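N-(5'-phosphoribosyl)anthranilate isomerase (PDB 4WUI) probably catalyses the isomerisation of N-(5-phosphoribosyl)anthranilate to 1-(2-carboxyphenylamino)-1-deoxyribulose 5-phosphate, the third step of tryptophan biosynthesis from chorismate. Local coordinates at residues A68-L73 and S80-H85; D91-A96 and P101-A106. All coordinates share one frame; numbering follows the deposited sequence. Where two conformers were deposited one is given.

Overall arrangement
The chain folds as a TIM barrel, eight parallel strands in sequential order, and the two contacts belong to successive beta-alpha-beta units. From the N terminus, strand 57-62 leads to helix 67-77, and contact 1 closes the loop in which the chain finishes this helix and returns to the barrel at strand 81-84. After a short loop comes helix 90-99, and contact 2 closes the next return, to strand 103-108. The contacts stand in series, neither nested nor crossed, with centres about 8 Å apart. Strands 81-84 and 103-108 lie side by side, and backbone pairs such as L82 O to W104 N, 2.9 Å, probably hydrogen bonds, join contact 1 to contact 2.

Contact 1 of 2, residues A68-L73 and S80-H85; sequences ADALAL and SVLQLH
In the beta-alpha-beta unit formed by strand 57-62, helix 67-77 and strand 81-84, the helix lies against the strand that follows it through A70 and L71, which both meet L82. The nearest CA atoms are those of L71 and L82, 7.6 Å apart, and from the strand side L82 alone makes the contact. The CG of L82 lies anti to the backbone N (chi1 176°), and the fork of its two methyls is shared between two consecutive helix residues. CD1 goes to A70: it is 4.4 Å from A70 CB and 4.2 Å from A70 O, a loose approach to both the helix backbone and its small side chain. CD2 serves L71 instead, meeting L71 CD2 at 3.9 Å. Here the two leucines cross at about a right angle and touch through one methyl each.

The two helix residues arrive differently. A70 directs its CB at the strand, whereas L71 starts off to one side; with CG beside the backbone N and anti to the carbonyl carbon (chi1 -77°), its far end swings back within reach of L82. This is the apolar layer that a TIM barrel places between its wall and its outer helices, and A70 and L82 are buried in it. L71 also reaches the next helix, 90-99, where it packs on Y95 and A96, so its branched end links two successive helices as well as helix and strand. The neighbouring strand residue Q83 points the other way, its OE1 hydrogen-bonded to K7 NZ. Strand 81-84 itself is held within the barrel wall by backbone hydrogen bonds, V81 pairing with T58 and L60 of one neighbour, L82 with R102 and W104 on the other side.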
loop_
_atom_site.group_PDB
_atom_site.type_symbol
_atom_site.label_atom_id
_atom_site.label_comp_id
_atom_site.label_asym_id
_atom_site.label_seq_id
_atom_site.Cartn_x
_atom_site.Cartn_y
_atom_site.Cartn_z
ATOM N N ALA A 68 -2.872 18.034 9.657
ATOM C CA ALA A 68 -3.187 17.952 11.073
ATOM C C ALA A 68 -4.431 17.072 11.327
ATOM O O ALA A 68 -4.499 16.341 12.323
ATOM C CB ALA A 68 -3.373 19.347 11.661
ATOM N N ASP A 69 -5.415 17.167 10.442
ATOM C CA ASP A 69 -6.601 16.328 10.529
ATOM C C ASP A 69 -6.276 14.861 10.258
ATOM O O ASP A 69 -6.862 13.977 10.885
ATOM C CB ASP A 69 -7.668 16.788 9.534
ATOM C CG ASP A 69 -8.323 18.099 9.896
ATOM O OD1 ASP A 69 -8.075 18.652 10.991
ATOM O OD2 ASP A 69 -9.185 18.520 9.089
ATOM N N ALA A 70 -5.363 14.615 9.329
ATOM C CA ALA A 70 -4.957 13.258 9.035
ATOM C C ALA A 70 -4.287 12.617 10.234
ATOM O O ALA A 70 -4.514 11.444 10.548
ATOM C CB ALA A 70 -4.054 13.218 7.819
ATOM N N LEU A 71 -3.445 13.393 10.920
ATOM C CA LEU A 71 -2.815 12.928 12.148
ATOM C C LEU A 71 -3.849 12.605 13.209
ATOM O O LEU A 71 -3.787 11.572 13.870
ATOM C CB LEU A 71 -1.834 13.978 12.655
ATOM C CG LEU A 71 -0.514 14.031 11.906
ATOM C CD1 LEU A 71 0.202 15.337 12.214
ATOM C CD2 LEU A 71 0.361 12.837 12.269
ATOM N N ALA A 72 -4.815 13.502 13.387
ATOM C CA ALA A 72 -5.871 13.279 14.374
ATOM C C ALA A 72 -6.647 12.002 14.057
ATOM O O ALA A 72 -7.001 11.233 14.966
ATOM C CB ALA A 72 -6.800 14.479 14.445
ATOM N N LEU A 73 -6.907 11.777 12.767
ATOM C CA LEU A 73 -7.647 10.585 12.347
ATOM C C LEU A 73 -6.809 9.312 12.537
ATOM O O LEU A 73 -7.331 8.271 12.955
ATOM C CB LEU A 73 -8.052 10.732 10.885
ATOM C CG LEU A 73 -8.942 9.615 10.330
ATOM C CD1 LEU A 73 -10.234 9.494 11.110
ATOM C CD2 LEU A 73 -9.235 9.912 8.876
ATOM N N SER A 80 -1.814 1.515 12.790
ATOM C CA SER A 80 -0.373 1.400 12.984
ATOM C C SER A 80 0.393 2.481 12.211
ATOM O O SER A 80 1.442 2.942 12.669
ATOM C CB SER A 80 0.116 0.015 12.486
ATOM O OG SER A 80 -0.725 -1.108 12.782
ATOM N N VAL A 81 -0.053 2.792 11.003
ATOM C CA VAL A 81 0.715 3.568 10.030
ATOM C C VAL A 81 -0.185 4.620 9.375
ATOM O O VAL A 81 -1.342 4.335 9.075
ATOM C CB VAL A 81 1.264 2.652 8.917
ATOM C CG1 VAL A 81 1.977 3.417 7.830
ATOM C CG2 VAL A 81 2.152 1.551 9.464
ATOM N N LEU A 82 0.381 5.801 9.144
ATOM C CA LEU A 82 -0.232 6.841 8.317
ATOM C C LEU A 82 0.478 6.904 6.979
ATOM O O LEU A 82 1.678 7.203 6.937
ATOM C CB LEU A 82 -0.149 8.185 9.043
ATOM C CG LEU A 82 -0.653 9.402 8.264
ATOM C CD1 LEU A 82 -2.119 9.277 7.887
ATOM C CD2 LEU A 82 -0.439 10.672 9.075
ATOM N N GLN A 83 -0.234 6.611 5.879
ATOM C CA GLN A 83 0.302 6.650 4.537
ATOM C C GLN A 83 -0.238 7.882 3.802
ATOM O O GLN A 83 -1.458 8.051 3.676
ATOM C CB GLN A 83 -0.050 5.373 3.747
ATOM C CG GLN A 83 0.424 5.386 2.326
ATOM C CD GLN A 83 -0.009 4.176 1.540
ATOM O OE1 GLN A 83 0.051 3.051 2.032
ATOM N NE2 GLN A 83 -0.448 4.393 0.309
ATOM N N LEU A 84 0.675 8.720 3.309
ATOM C CA LEU A 84 0.359 9.970 2.651
ATOM C C LEU A 84 0.543 9.813 1.149
ATOM O O LEU A 84 1.621 9.459 0.666
ATOM C CB LEU A 84 1.309 11.062 3.157
ATOM C CG LEU A 84 1.281 11.289 4.652
ATOM C CD1 LEU A 84 2.347 12.300 5.060
ATOM C CD2 LEU A 84 -0.089 11.693 5.127
ATOM N N HIS A 85 -0.507 10.117 0.396
ATOM C CA HIS A 85 -0.395 10.084 -1.048
ATOM C C HIS A 85 0.482 11.234 -1.570
ATOM O O HIS A 85 0.913 12.125 -0.825
ATOM C CB HIS A 85 -1.775 10.160 -1.647
ATOM C CG HIS A 85 -1.897 9.532 -2.997
ATOM N ND1 HIS A 85 -2.263 10.239 -4.127
ATOM C CD2 HIS A 85 -1.766 8.240 -3.390
ATOM C CE1 HIS A 85 -2.336 9.414 -5.160
ATOM N NE2 HIS A 85 -2.032 8.195 -4.740
#

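Contact 2 of 2, residues D91-A96 and P101-A106; sequences DDVAYA and PRVWRA
A methyl of V103 meets the flat carbonyl group of A96 obliquely, well off the perpendicular to its plane: V103 CG2 stands 3.7 Å from A96 O, nearly as close to the carbonyl carbon, and 4.1 Å from A96 CB. The other flat group, the guanidinium of R105, stays beyond the touching surface, with NH2 in a salt bridge to E122 and NH1 hydrogen-bonded to the backbone oxygen of N114. What R105 offers the helix is its aliphatic stem: R105 CD lies 4.2 Å from V93 CG2, where the two side chains cross at about a right angle. The bend at chi3, 66°, then turns the charged end aside from the line of the stem.

V103 faces two helix residues one turn apart. While CG2 serves A96, its other methyl turns to V93, with V103 CG1 4.2 Å from V93 O and 4.5 Å from V93 CG1. The axes of helix 91-96 and strand 103-106 come within 8.9 Å and run almost antiparallel, at 166°, as helix and returning strand do in a TIM barrel. Around this buried seam, V103 also touches L84 of strand 81-84, A96 packs on I67 of helix 67-77, and backbone hydrogen bonds tie strand 103-108 to strands 81-84 and 124-128.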
loop_
_atom_site.group_PDB
_atom_site.type_symbol
_atom_site.label_atom_id
_atom_site.label_comp_id
_atom_site.label_asym_id
_atom_site.label_seq_id
_atom_site.Cartn_x
_atom_site.Cartn_y
_atom_site.Cartn_z
ATOM N N ASP A 91 7.126 19.020 3.214
ATOM C CA ASP A 91 7.013 19.569 4.556
ATOM C C ASP A 91 5.944 18.820 5.349
ATOM O O ASP A 91 6.124 18.580 6.539
ATOM C CB ASP A 91 6.660 21.060 4.532
ATOM C CG ASP A 91 7.780 21.952 4.064
ATOM O OD1 ASP A 91 8.868 21.451 3.707
ATOM O OD2 ASP A 91 7.549 23.187 4.090
ATOM N N ASP A 92 4.823 18.487 4.706
ATOM C CA ASP A 92 3.762 17.777 5.409
ATOM C C ASP A 92 4.203 16.377 5.830
ATOM O O ASP A 92 3.831 15.908 6.912
ATOM C CB ASP A 92 2.518 17.654 4.514
ATOM C CG ASP A 92 1.673 18.910 4.459
ATOM O OD1 ASP A 92 1.995 19.900 5.146
ATOM O OD2 ASP A 92 0.672 18.862 3.723
ATOM N N VAL A 93 4.996 15.710 4.994
ATOM C CA VAL A 93 5.490 14.390 5.345
ATOM C C VAL A 93 6.296 14.480 6.644
ATOM O O VAL A 93 6.096 13.684 7.574
ATOM C CB VAL A 93 6.321 13.762 4.224
ATOM C CG1 VAL A 93 6.956 12.455 4.677
ATOM C CG2 VAL A 93 5.485 13.575 2.965
ATOM N N ALA A 94 7.199 15.463 6.740
ATOM C CA ALA A 94 8.052 15.584 7.915
ATOM C C ALA A 94 7.274 16.074 9.138
ATOM O O ALA A 94 7.581 15.682 10.262
ATOM C CB ALA A 94 9.219 16.493 7.609
ATOM N N TYR A 95 6.289 16.934 8.921
ATOM C CA TYR A 95 5.416 17.384 10.001
ATOM C C TYR A 95 4.756 16.171 10.633
ATOM O O TYR A 95 4.722 16.009 11.863
ATOM C CB TYR A 95 4.366 18.346 9.423
ATOM C CG TYR A 95 3.369 18.873 10.425
ATOM C CD1 TYR A 95 3.600 20.047 11.125
ATOM C CD2 TYR A 95 2.172 18.219 10.645
ATOM C CE1 TYR A 95 2.692 20.545 12.036
ATOM C CE2 TYR A 95 1.252 18.708 11.556
ATOM C CZ TYR A 95 1.507 19.862 12.245
ATOM O OH TYR A 95 0.561 20.313 13.142
ATOM N N ALA A 96 4.226 15.282 9.789
ATOM C CA ALA A 96 3.612 14.055 10.272
ATOM C C ALA A 96 4.613 13.112 10.929
ATOM O O ALA A 96 4.337 12.538 11.971
ATOM C CB ALA A 96 2.874 13.363 9.134
ATOM N N PRO A 101 4.227 7.796 14.948
ATOM C CA PRO A 101 5.377 6.870 14.949
ATOM C C PRO A 101 5.786 6.297 13.592
ATOM O O PRO A 101 6.986 6.054 13.381
ATOM C CB PRO A 101 4.909 5.742 15.893
ATOM C CG PRO A 101 4.045 6.471 16.859
ATOM C CD PRO A 101 3.269 7.422 16.006
ATOM N N ARG A 102 4.825 6.081 12.695
ATOM C CA ARG A 102 5.059 5.363 11.435
ATOM C C ARG A 102 4.350 6.080 10.313
ATOM O O ARG A 102 3.130 6.073 10.250
ATOM C CB ARG A 102 4.573 3.921 11.532
ATOM C CG ARG A 102 5.141 3.127 12.700
ATOM C CD ARG A 102 4.692 1.682 12.696
ATOM N NE ARG A 102 5.249 0.985 11.558
ATOM C CZ ARG A 102 4.851 -0.212 11.174
ATOM N NH1 ARG A 102 3.947 -0.893 11.875
ATOM N NH2 ARG A 102 5.338 -0.741 10.070
ATOM N N VAL A 103 5.133 6.752 9.464
ATOM C CA VAL A 103 4.621 7.520 8.328
ATOM C C VAL A 103 5.218 6.983 7.046
ATOM O O VAL A 103 6.437 6.780 6.961
ATOM C CB VAL A 103 4.881 9.027 8.496
ATOM C CG1 VAL A 103 4.461 9.808 7.257
ATOM C CG2 VAL A 103 4.180 9.543 9.765
ATOM N N TRP A 104 4.368 6.727 6.060
ATOM C CA TRP A 104 4.783 6.275 4.737
ATOM C C TRP A 104 4.523 7.395 3.734
ATOM O O TRP A 104 3.490 8.045 3.779
ATOM C CB TRP A 104 4.063 5.002 4.328
ATOM C CG TRP A 104 4.365 3.803 5.161
ATOM C CD1 TRP A 104 5.223 3.696 6.200
ATOM C CD2 TRP A 104 3.818 2.510 4.963
ATOM N NE1 TRP A 104 5.235 2.423 6.684
ATOM C CE2 TRP A 104 4.387 1.661 5.933
ATOM C CE3 TRP A 104 2.877 1.998 4.074
ATOM C CZ2 TRP A 104 4.022 0.321 6.054
ATOM C CZ3 TRP A 104 2.542 0.663 4.190
ATOM C CH2 TRP A 104 3.089 -0.152 5.172
ATOM N N ARG A 105 5.495 7.596 2.853
ATOM C CA ARG A 105 5.482 8.571 1.780
ATOM C C ARG A 105 5.147 7.788 0.485
ATOM O O ARG A 105 5.849 6.888 0.110
ATOM C CB ARG A 105 6.872 9.329 1.715
ATOM C CG ARG A 105 7.004 10.352 0.596
ATOM C CD ARG A 105 8.160 11.297 0.756
ATOM N NE ARG A 105 9.469 10.672 0.675
ATOM C CZ ARG A 105 10.243 10.616 -0.403
ATOM N NH1 ARG A 105 9.831 11.042 -1.570
ATOM N NH2 ARG A 105 11.419 10.036 -0.302
ATOM N N ALA A 106 4.038 8.057 -0.174
ATOM C CA ALA A 106 3.742 7.489 -1.468
ATOM C C ALA A 106 4.047 8.501 -2.579
ATOM O O ALA A 106 3.855 9.707 -2.400
ATOM C CB ALA A 106 2.269 7.036 -1.550
#